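Side-chain contacts in carbohydrate binding protein, putative, cpb33A (Cellvibrio japonicus, PDB 5FJQ), which acts as a copper-dependent lytic polysaccharide monooxygenase important for efficient utilisation of chitin, this chain being its lytic polysaccharide monooxygenase domain: residues T83-P87 / G88-F92; Y108-P111 / Q112-H116; P147-T150 / G151-I155. All blocks are in the same frame, centred on the assembly; numbering follows the deposited sequence.

Interaction 1: residues T83-P87 / G88-F92; sequences TSVTP and GAREF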
loop_
_atom_site.group_PDB
_atom_site.type_symbol
_atom_site.label_atom_id
_atom_site.label_comp_id
_atom_site.label_asym_id
_atom_site.label_seq_id
_atom_site.Cartn_x
_atom_site.Cartn_y
_atom_site.Cartn_z
ATOM N N THR A 83 10.369 2.211 6.816
ATOM C CA THR A 83 10.345 3.148 7.907
ATOM C C THR A 83 10.384 2.429 9.257
ATOM O O THR A 83 9.698 1.443 9.486
ATOM C CB THR A 83 9.056 3.968 7.815
ATOM O OG1 THR A 83 8.996 4.590 6.530
ATOM C CG2 THR A 83 8.961 4.999 8.909
ATOM N N SER A 84 11.197 2.931 10.165
ATOM C CA SER A 84 11.277 2.300 11.484
ATOM C C SER A 84 9.994 2.534 12.228
ATOM O O SER A 84 9.495 3.650 12.264
ATOM C CB SER A 84 12.414 2.879 12.243
ATOM O OG SER A 84 13.530 2.265 11.667
ATOM N N VAL A 85 9.413 1.460 12.736
ATOM C CA VAL A 85 8.220 1.614 13.564
ATOM C C VAL A 85 8.401 0.832 14.887
ATOM O O VAL A 85 9.366 0.065 15.036
ATOM C CB VAL A 85 6.929 1.192 12.847
ATOM C CG1 VAL A 85 6.657 2.064 11.623
ATOM C CG2 VAL A 85 6.990 -0.295 12.448
ATOM N N THR A 86 7.478 1.071 15.823
ATOM C CA THR A 86 7.335 0.290 17.040
ATOM C C THR A 86 5.865 -0.013 17.319
ATOM O O THR A 86 4.973 0.618 16.713
ATOM C CB THR A 86 7.903 1.009 18.257
ATOM O OG1 THR A 86 7.211 2.252 18.422
ATOM C CG2 THR A 86 9.431 1.265 18.114
ATOM N N PRO A 87 5.589 -1.022 18.203
ATOM C CA PRO A 87 4.196 -1.334 18.508
ATOM C C PRO A 87 3.524 -0.142 19.148
ATOM O O PRO A 87 4.202 0.685 19.777
ATOM C CB PRO A 87 4.307 -2.563 19.452
ATOM C CG PRO A 87 5.599 -3.209 19.049
ATOM C CD PRO A 87 6.490 -2.016 18.803
ATOM N N GLY A 88 2.220 -0.020 18.948
ATOM C CA GLY A 88 1.498 1.167 19.319
ATOM C C GLY A 88 1.085 2.102 18.200
ATOM O O GLY A 88 1.189 1.790 16.987
ATOM N N ALA A 89 0.615 3.269 18.600
ATOM C CA ALA A 89 -0.003 4.181 17.649
ATOM C C ALA A 89 1.036 4.706 16.666
ATOM O O ALA A 89 2.148 5.014 17.041
ATOM C CB ALA A 89 -0.704 5.311 18.369
ATOM N N ARG A 90 0.696 4.659 15.383
ATOM C CA ARG A 90 1.532 5.296 14.356
ATOM C C ARG A 90 0.592 6.030 13.381
ATOM O O ARG A 90 -0.368 5.467 12.917
ATOM C CB ARG A 90 2.399 4.229 13.667
ATOM C CG ARG A 90 3.377 4.758 12.627
ATOM C CD ARG A 90 4.301 5.761 13.270
ATOM N NE ARG A 90 5.160 6.253 12.227
ATOM C CZ ARG A 90 6.471 6.043 12.142
ATOM N NH1 ARG A 90 7.175 5.418 13.121
ATOM N NH2 ARG A 90 7.079 6.529 11.075
ATOM N N GLU A 91 0.796 7.317 13.132
ATOM C CA GLU A 91 0.026 7.958 12.032
ATOM C C GLU A 91 0.441 7.459 10.615
ATOM O O GLU A 91 1.641 7.337 10.282
ATOM C CB GLU A 91 0.093 9.503 12.023
ATOM C CG GLU A 91 -0.103 10.153 13.380
ATOM C CD GLU A 91 -0.665 11.557 13.282
ATOM O OE1 GLU A 91 -0.381 12.289 12.290
ATOM O OE2 GLU A 91 -1.435 11.912 14.196
ATOM N N PHE A 92 -0.590 7.194 9.832
ATOM C CA PHE A 92 -0.530 6.890 8.395
ATOM C C PHE A 92 -1.343 7.928 7.644
ATOM O O PHE A 92 -2.476 8.271 8.012
ATOM C CB PHE A 92 -1.067 5.479 8.118
ATOM C CG PHE A 92 -0.165 4.380 8.608
ATOM C CD1 PHE A 92 -0.114 4.036 9.965
ATOM C CD2 PHE A 92 0.684 3.750 7.752
ATOM C CE1 PHE A 92 0.753 3.037 10.398
ATOM C CE2 PHE A 92 1.565 2.753 8.183
ATOM C CZ PHE A 92 1.597 2.402 9.504
HETATM O O HOH W 1 6.176 4.014 15.495
HETATM O O HOH W 2 4.127 3.321 17.032
#
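In the bend that carries the chain from strand 83-84 of one sheet into strand 88-96 of the other, Arg-90 reaches back to touch Thr-83, Ser-84 and Val-85. Gly-88, with a positive phi, starts the second strand. With CG anti to the backbone N and a kink at the next torsion (chi2 58°), the arginine chain turns its guanidinium along 83-87. Arg-90 NH1 donates to Ser-84 O at 3.0 Å. This bond is bent, with an N-H...O angle of 136°; the donor lies in the carbonyl plane, while the oxygen sits 31° out of the guanidinium plane. Arg-90 NH1 also donates to a water 2.9 Å away, which lies in the guanidinium plane at its edge and accepts in turn from Thr-86 N. Over one face, off-centre, comes Val-85 CG1, 3.7 Å from Arg-90 NH1, the two side chains crossing at about a right angle. Thr-83 CG2 approaches Arg-90 NH2 obliquely at 3.3 Å. Nearer the tip of the bend a second water donates both to Thr-86 O and to Ala-89 O, the latter at 2.6 Å. Val-85 also packs on Leu-146 and Val-177, one from each sheet. With two acceptors on Arg-90 NH1 and a methyl group over one face, the guanidinium is probably restrained in rotation, and the carbonyl and water probably help offset its charge.

Interaction 2: residues Y108-P111 / Q112-H116; sequences YITP and QGYDH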
loop_
_atom_site.group_PDB
_atom_site.type_symbol
_atom_site.label_atom_id
_atom_site.label_comp_id
_atom_site.label_asym_id
_atom_site.label_seq_id
_atom_site.Cartn_x
_atom_site.Cartn_y
_atom_site.Cartn_z
ATOM N N TYR A 108 -3.929 -3.369 6.925
ATOM C CA TYR A 108 -3.609 -4.788 7.250
ATOM C C TYR A 108 -2.132 -4.869 7.481
ATOM O O TYR A 108 -1.370 -3.925 7.116
ATOM C CB TYR A 108 -3.997 -5.732 6.096
ATOM C CG TYR A 108 -5.441 -5.659 5.755
ATOM C CD1 TYR A 108 -5.989 -4.537 5.069
ATOM C CD2 TYR A 108 -6.294 -6.733 6.088
ATOM C CE1 TYR A 108 -7.348 -4.485 4.788
ATOM C CE2 TYR A 108 -7.620 -6.675 5.789
ATOM C CZ TYR A 108 -8.134 -5.598 5.150
ATOM O OH TYR A 108 -9.447 -5.642 4.931
ATOM N N ILE A 109 -1.721 -5.985 8.072
ATOM C CA ILE A 109 -0.302 -6.269 8.336
ATOM C C ILE A 109 -0.028 -7.763 8.223
ATOM O O ILE A 109 -0.945 -8.580 8.432
ATOM C CB ILE A 109 0.203 -5.715 9.707
ATOM C CG1 ILE A 109 1.743 -5.790 9.748
ATOM C CG2 ILE A 109 -0.436 -6.478 10.886
ATOM C CD1 ILE A 109 2.418 -4.946 10.835
ATOM N N THR A 110 1.200 -8.085 7.776
ATOM C CA THR A 110 1.836 -9.371 7.874
ATOM C C THR A 110 1.967 -9.905 9.331
ATOM O O THR A 110 2.003 -9.145 10.323
ATOM C CB THR A 110 3.205 -9.287 7.208
ATOM O OG1 THR A 110 3.806 -8.030 7.531
ATOM C CG2 THR A 110 3.041 -9.288 5.656
ATOM N N PRO A 111 2.045 -11.240 9.467
ATOM C CA PRO A 111 2.151 -11.846 10.786
ATOM C C PRO A 111 3.578 -11.846 11.263
ATOM O O PRO A 111 4.500 -11.859 10.447
ATOM C CB PRO A 111 1.716 -13.326 10.520
ATOM C CG PRO A 111 2.055 -13.563 9.076
ATOM C CD PRO A 111 1.905 -12.240 8.376
ATOM N N GLN A 112 3.753 -11.882 12.581
ATOM C CA GLN A 112 5.035 -12.172 13.169
ATOM C C GLN A 112 5.658 -13.422 12.520
ATOM O O GLN A 112 4.959 -14.418 12.178
ATOM C CB GLN A 112 4.854 -12.302 14.681
ATOM C CG GLN A 112 6.114 -12.527 15.448
ATOM C CD GLN A 112 7.138 -11.427 15.247
ATOM O OE1 GLN A 112 6.842 -10.379 14.678
ATOM N NE2 GLN A 112 8.368 -11.700 15.656
ATOM N N GLY A 113 6.963 -13.330 12.247
ATOM C CA GLY A 113 7.639 -14.375 11.470
ATOM C C GLY A 113 7.681 -14.184 9.962
ATOM O O GLY A 113 8.453 -14.849 9.304
ATOM N N TYR A 114 6.870 -13.283 9.405
ATOM C CA TYR A 114 6.840 -13.084 7.957
ATOM C C TYR A 114 8.238 -13.002 7.366
ATOM O O TYR A 114 9.062 -12.208 7.834
ATOM C CB TYR A 114 6.101 -11.766 7.603
ATOM C CG TYR A 114 5.824 -11.615 6.112
ATOM C CD1 TYR A 114 4.842 -12.371 5.510
ATOM C CD2 TYR A 114 6.562 -10.717 5.317
ATOM C CE1 TYR A 114 4.591 -12.272 4.149
ATOM C CE2 TYR A 114 6.297 -10.580 3.946
ATOM C CZ TYR A 114 5.294 -11.353 3.380
ATOM O OH TYR A 114 4.977 -11.300 2.020
ATOM N N ASP A 115 8.480 -13.721 6.271
ATOM C CA ASP A 115 9.868 -13.861 5.789
ATOM C C ASP A 115 10.153 -13.323 4.388
ATOM O O ASP A 115 11.214 -13.582 3.877
ATOM C CB ASP A 115 10.355 -15.326 5.917
ATOM C CG ASP A 115 9.756 -16.262 4.863
ATOM O OD1 ASP A 115 8.908 -15.858 4.032
ATOM O OD2 ASP A 115 10.143 -17.438 4.864
ATOM N N HIS A 116 9.220 -12.615 3.755
ATOM C CA HIS A 116 9.522 -11.892 2.507
ATOM C C HIS A 116 10.017 -12.766 1.397
ATOM O O HIS A 116 10.768 -12.295 0.538
ATOM C CB HIS A 116 10.563 -10.779 2.804
ATOM C CG HIS A 116 10.050 -9.804 3.782
ATOM N ND1 HIS A 116 9.188 -8.793 3.412
ATOM C CD2 HIS A 116 10.137 -9.772 5.131
ATOM C CE1 HIS A 116 8.818 -8.140 4.498
ATOM N NE2 HIS A 116 9.389 -8.707 5.551
#
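Pro-111 and Tyr-114 bracket a type II beta turn, placed where strand 102-109 runs out into the loop before strand 126-130. Gln-112 comes first in 112-116 and occupies the second position of the turn. Its side chain leaves the bend, anti to the backbone N and then bent at chi2, and its amide NE2 meets Thr-150 OG1. Gly-113 follows with phi 91°, the positive phi characteristic of the third position of a type II turn, which glycine adopts readily. Tyr-114 closes the turn: its N donates to Pro-111 O at 3.0 Å, with an N-H...O angle of 153°. Because CG lies anti to the backbone N, the ring swings back over Thr-110, just past the strand end. The threonine methyl stands almost on the ring normal, Thr-110 CG2 lying 3.5 Å from the centroid of the Tyr-114 ring, a CH-pi contact over the face. Of the ring atoms, Tyr-114 CD1 is nearest, 3.6 Å from Thr-110 CG2. Pro-111 CD joins obliquely, 4.1 Å from Tyr-114 CD1, so the apolar contact extends to the proline ring. The hydroxyl of Thr-110 bonds Ile-154 N and His-153 ND1, while the methyl lies on the ring. Last in 112-116, His-116 offers a ring face to the tyrosine: Tyr-114 CD2 rides 3.4 Å above the imidazole plane, over its centre.

Interaction 3: residues P147-T150 / G151-I155; sequences PYRT and GRHII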
loop_
_atom_site.group_PDB
_atom_site.type_symbol
_atom_site.label_atom_id
_atom_site.label_comp_id
_atom_site.label_asym_id
_atom_site.label_seq_id
_atom_site.Cartn_x
_atom_site.Cartn_y
_atom_site.Cartn_z
ATOM N N PRO A 147 0.350 -3.680 15.988
ATOM C CA PRO A 147 0.424 -4.738 16.985
ATOM C C PRO A 147 1.877 -5.078 17.324
ATOM O O PRO A 147 2.802 -4.624 16.626
ATOM C CB PRO A 147 -0.264 -5.924 16.284
ATOM C CG PRO A 147 0.082 -5.738 14.816
ATOM C CD PRO A 147 0.106 -4.214 14.617
ATOM N N TYR A 148 2.108 -5.864 18.376
ATOM C CA TYR A 148 3.481 -6.345 18.616
ATOM C C TYR A 148 4.037 -7.104 17.405
ATOM O O TYR A 148 3.477 -8.112 16.994
ATOM C CB TYR A 148 3.560 -7.232 19.866
ATOM C CG TYR A 148 4.958 -7.648 20.173
ATOM C CD1 TYR A 148 5.839 -6.756 20.796
ATOM C CD2 TYR A 148 5.427 -8.911 19.805
ATOM C CE1 TYR A 148 7.158 -7.119 21.088
ATOM C CE2 TYR A 148 6.743 -9.292 20.087
ATOM C CZ TYR A 148 7.605 -8.390 20.722
ATOM O OH TYR A 148 8.925 -8.754 20.997
ATOM N N ARG A 149 5.187 -6.647 16.896
ATOM C CA ARG A 149 5.931 -7.338 15.863
ATOM C C ARG A 149 7.419 -7.092 16.124
ATOM O O ARG A 149 7.770 -6.195 16.901
ATOM C CB ARG A 149 5.566 -6.803 14.445
ATOM C CG ARG A 149 4.150 -7.077 13.877
ATOM C CD ARG A 149 3.838 -8.561 13.753
ATOM N NE ARG A 149 2.595 -8.830 13.027
ATOM C CZ ARG A 149 1.413 -9.029 13.615
ATOM N NH1 ARG A 149 1.325 -8.970 14.937
ATOM N NH2 ARG A 149 0.332 -9.255 12.895
ATOM N N THR A 150 8.287 -7.911 15.532
ATOM C CA THR A 150 9.703 -7.566 15.370
ATOM C C THR A 150 9.959 -7.800 13.876
ATOM O O THR A 150 9.193 -8.520 13.245
ATOM C CB THR A 150 10.646 -8.505 16.164
ATOM O OG1 THR A 150 10.408 -9.842 15.719
ATOM C CG2 THR A 150 10.335 -8.494 17.645
ATOM N N GLY A 151 11.020 -7.233 13.326
ATOM C CA GLY A 151 11.388 -7.617 11.970
ATOM C C GLY A 151 10.702 -6.682 11.039
ATOM O O GLY A 151 10.009 -5.748 11.455
ATOM N N ARG A 152 10.893 -6.942 9.757
ATOM C CA ARG A 152 10.354 -6.134 8.720
ATOM C C ARG A 152 8.985 -6.650 8.360
ATOM O O ARG A 152 8.756 -7.854 8.318
ATOM C CB ARG A 152 11.288 -6.311 7.515
ATOM C CG ARG A 152 12.446 -5.364 7.607
ATOM C CD ARG A 152 13.422 -5.654 6.492
ATOM N NE ARG A 152 14.151 -4.409 6.387
ATOM C CZ ARG A 152 13.978 -3.566 5.391
ATOM N NH1 ARG A 152 13.162 -3.931 4.386
ATOM N NH2 ARG A 152 14.661 -2.410 5.376
ATOM N N HIS A 153 8.060 -5.741 8.113
ATOM C CA HIS A 153 6.711 -6.116 7.844
ATOM C C HIS A 153 6.148 -5.325 6.688
ATOM O O HIS A 153 6.686 -4.285 6.312
ATOM C CB HIS A 153 5.874 -6.014 9.144
ATOM C CG HIS A 153 6.148 -7.167 10.053
ATOM N ND1 HIS A 153 5.554 -8.402 9.852
ATOM C CD2 HIS A 153 7.064 -7.341 11.034
ATOM C CE1 HIS A 153 6.066 -9.271 10.710
ATOM N NE2 HIS A 153 6.959 -8.648 11.458
ATOM N N ILE A 154 5.080 -5.865 6.095
ATOM C CA ILE A 154 4.362 -5.144 5.096
ATOM C C ILE A 154 3.035 -4.746 5.682
ATOM O O ILE A 154 2.283 -5.578 6.287
ATOM C CB ILE A 154 4.165 -5.954 3.790
ATOM C CG1 ILE A 154 5.514 -6.415 3.237
ATOM C CG2 ILE A 154 3.387 -5.146 2.741
ATOM C CD1 ILE A 154 5.335 -7.292 1.987
ATOM N N ILE A 155 2.744 -3.471 5.460
ATOM C CA ILE A 155 1.416 -2.956 5.720
ATOM C C ILE A 155 0.704 -2.715 4.386
ATOM O O ILE A 155 1.296 -2.165 3.436
ATOM C CB ILE A 155 1.425 -1.687 6.572
ATOM C CG1 ILE A 155 1.815 -2.074 8.023
ATOM C CG2 ILE A 155 0.047 -1.002 6.481
ATOM C CD1 ILE A 155 2.299 -0.924 8.819
#
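Arg-149 and His-153 form the close-packed side of the bend that crosses between the two sheets. Arg-149 CG is anti to the carbonyl carbon and the chain bends at chi2 (-60°), which lays its aliphatic part across the imidazole at about a right angle: Arg-149 CD sits over one face, toward the rim, 4.0 Å from the centroid of the His-153 ring, a CH-pi contact. Arg-149 CB adds a touch at 3.8 Å to His-153 CD2. Within the ring plane, His-153 NE2 donates to Thr-150 O at 2.9 Å, closing the bend, though the N-H...O angle is only 134°. The imidazole is thus held at its edge as well as on one face. The guanidinium sends Arg-149 NH1 to Tyr-148 O at 3.1 Å, nearly straight at 164°, while Arg-149 NH2 bonds Gln-126 OE1; Pro-147 CG lies over one of its faces. The other side is looser. The CB of Thr-150 points away from 151-155, Gly-151 contributes only backbone, and Arg-152 departs toward Trp-80 O. The bend links strand 139-146 of one sheet to strand 152-161 of the other, with Ile-109 of strand 102-109 against both Arg-149 and His-153, and strand 169-178 pairing alongside.

The closest pair is interactions 2 and 3, whose centres lie about 6 Å apart where strands 102-109 and 152-161 run side by side. There Arg-149 NE bonds Thr-110 O at 2.8 Å, tying the two bends together, and Pro-111 O packs against His-153 CE1 at 3.0 Å. Interaction 1, centred about 10 Å from interaction 3, meets it by van der Waals packing: Phe-92 CZ against Ile-155 CD1 at 3.5 Å, and Pro-87 against 147-149. It does not touch interaction 2, the nearest atoms being about 7 Å apart. All three lie away from the copper held by His-1 and His-100, and join strand ends and loops of the sandwich.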